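Carbamate kinase (Mycoplasma penetrans, PDB 4AXS) probably acts as a carbamate kinase, a member of the amino acid kinase family that transfers phosphate between carbamoyl phosphate and ADP. Local coordinates at residues Val254-Val259 with Gly324-Lys329. Sequence-based numbering, arbitrary orientation.
Sequences VDYVYV and GLSGTK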
loop_
_atom_site.group_PDB
_atom_site.type_symbol
_atom_site.label_atom_id
_atom_site.label_comp_id
_atom_site.label_asym_id
_atom_site.label_seq_id
_atom_site.Cartn_x
_atom_site.Cartn_y
_atom_site.Cartn_z
ATOM N N VAL A 254 18.602 20.317 -7.317
ATOM C CA VAL A 254 19.263 21.622 -7.388
ATOM C C VAL A 254 19.675 22.141 -6.016
ATOM O O VAL A 254 19.002 21.897 -5.021
ATOM C CB VAL A 254 18.375 22.695 -8.069
ATOM C CG1 VAL A 254 17.857 22.199 -9.419
ATOM C CG2 VAL A 254 17.225 23.119 -7.150
ATOM N N ASP A 255 20.783 22.866 -5.972
ATOM C CA ASP A 255 21.230 23.516 -4.740
ATOM C C ASP A 255 20.381 24.750 -4.401
ATOM O O ASP A 255 20.085 25.010 -3.230
ATOM C CB ASP A 255 22.707 23.889 -4.845
ATOM C CG ASP A 255 23.008 24.730 -6.075
ATOM O OD1 ASP A 255 22.197 24.689 -7.035
ATOM O OD2 ASP A 255 24.051 25.436 -6.078
ATOM N N TYR A 256 19.993 25.497 -5.436
ATOM C CA TYR A 256 19.080 26.636 -5.298
ATOM C C TYR A 256 18.173 26.715 -6.511
ATOM O O TYR A 256 18.528 26.234 -7.602
ATOM C CB TYR A 256 19.855 27.958 -5.192
ATOM C CG TYR A 256 20.892 27.971 -4.102
ATOM C CD1 TYR A 256 20.562 28.353 -2.807
ATOM C CD2 TYR A 256 22.197 27.591 -4.365
ATOM C CE1 TYR A 256 21.509 28.358 -1.803
ATOM C CE2 TYR A 256 23.154 27.593 -3.372
ATOM C CZ TYR A 256 22.808 27.976 -2.093
ATOM O OH TYR A 256 23.767 27.973 -1.109
ATOM N N VAL A 257 17.005 27.327 -6.346
ATOM C CA VAL A 257 16.229 27.675 -7.525
ATOM C C VAL A 257 16.760 29.007 -8.050
ATOM O O VAL A 257 16.912 29.967 -7.304
ATOM C CB VAL A 257 14.697 27.714 -7.276
ATOM C CG1 VAL A 257 14.373 27.438 -5.804
ATOM C CG2 VAL A 257 14.076 29.043 -7.786
ATOM N N TYR A 258 17.074 29.042 -9.335
ATOM C CA TYR A 258 17.652 30.234 -9.932
ATOM C C TYR A 258 16.610 31.066 -10.675
ATOM O O TYR A 258 15.561 30.561 -11.080
ATOM C CB TYR A 258 18.821 29.858 -10.847
ATOM C CG TYR A 258 20.058 29.420 -10.087
ATOM C CD1 TYR A 258 20.147 28.148 -9.540
ATOM C CD2 TYR A 258 21.134 30.284 -9.904
ATOM C CE1 TYR A 258 21.270 27.744 -8.840
ATOM C CE2 TYR A 258 22.266 29.887 -9.206
ATOM C CZ TYR A 258 22.325 28.613 -8.674
ATOM O OH TYR A 258 23.445 28.206 -7.972
ATOM N N VAL A 259 16.892 32.357 -10.810
ATOM C CA VAL A 259 16.126 33.202 -11.717
ATOM C C VAL A 259 17.067 33.736 -12.803
ATOM O O VAL A 259 18.266 33.878 -12.574
ATOM C CB VAL A 259 15.344 34.333 -10.975
ATOM C CG1 VAL A 259 14.127 33.747 -10.242
ATOM C CG2 VAL A 259 16.255 35.099 -10.006
ATOM N N GLY A 324 19.749 27.248 6.420
ATOM C CA GLY A 324 20.055 28.369 5.546
ATOM C C GLY A 324 21.272 28.165 4.665
ATOM O O GLY A 324 21.447 28.868 3.667
ATOM N N LEU A 325 22.104 27.189 5.019
ATOM C CA LEU A 325 23.385 26.988 4.351
ATOM C C LEU A 325 23.251 26.506 2.910
ATOM O O LEU A 325 24.198 26.616 2.133
ATOM C CB LEU A 325 24.274 26.028 5.149
ATOM C CG LEU A 325 24.455 26.328 6.644
ATOM C CD1 LEU A 325 25.703 25.627 7.180
ATOM C CD2 LEU A 325 24.519 27.831 6.909
ATOM N N SER A 326 22.095 25.958 2.548
ATOM C CA SER A 326 21.845 25.620 1.147
ATOM C C SER A 326 20.362 25.719 0.804
ATOM O O SER A 326 19.520 25.987 1.671
ATOM C CB SER A 326 22.410 24.240 0.788
ATOM O OG SER A 326 22.583 24.089 -0.619
ATOM N N GLY A 327 20.050 25.535 -0.471
ATOM C CA GLY A 327 18.665 25.534 -0.899
ATOM C C GLY A 327 17.943 26.865 -0.753
ATOM O O GLY A 327 18.496 27.853 -0.258
ATOM N N THR A 328 16.683 26.877 -1.182
ATOM C CA THR A 328 15.909 28.100 -1.268
ATOM C C THR A 328 14.737 28.057 -0.313
ATOM O O THR A 328 13.811 27.265 -0.503
ATOM C CB THR A 328 15.363 28.304 -2.686
ATOM O OG1 THR A 328 16.451 28.478 -3.615
ATOM C CG2 THR A 328 14.442 29.514 -2.723
ATOM N N LYS A 329 14.772 28.902 0.713
ATOM C CA LYS A 329 13.682 28.971 1.678
ATOM C C LYS A 329 12.558 29.855 1.141
ATOM O O LYS A 329 12.816 30.929 0.593
ATOM C CB LYS A 329 14.191 29.505 3.013
ATOM C CG LYS A 329 13.200 29.421 4.161
ATOM C CD LYS A 329 13.494 30.488 5.205
ATOM C CE LYS A 329 13.174 30.012 6.621
ATOM N NZ LYS A 329 14.401 29.585 7.373
#
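Thr-328 meets Val-257 where the final strand of the amino acid kinase fold, 328-330, an outer strand of the mixed sheet that also holds 247-251, passes the loop leading from 247-251 into the small hairpin of 258-259 and 267-268. The side chain of Thr-328 is set with OG1 anti to its carbonyl carbon and beside its backbone N (chi1 -64°), which turns the hydroxyl to the loop. There OG1 accepts a nearly straight hydrogen bond from Val-257 N (3.0 Å, 161° at the hydrogen) and is also hydrogen-bonded to Leu-269 O, so one buried hydroxyl ties the edge strand to both flanks of the hairpin. Methyl CG1 of Val-257 lies 3.4 Å from Thr-328 CB, the two side chains crossing at about a right angle.

Tyr-256 spreads along the backbone of 325-327. Its ring CD1 comes 3.3 Å from Gly-327 O, which approaches the ring obliquely, while Thr-328 OG1 sits at the ring edge, near its plane. A chi1 of -54° places CG beside the backbone N, and the ring then runs along Gly-327, with CE1 3.4 Å from Gly-327 N. On the loop side, the Asp-255 carboxylate turns back on its own segment, OD1 accepting a weak hydrogen bond from Tyr-256 N. At the far end of the Tyr-256 ring, OH ends 3.5 Å from Leu-325 O.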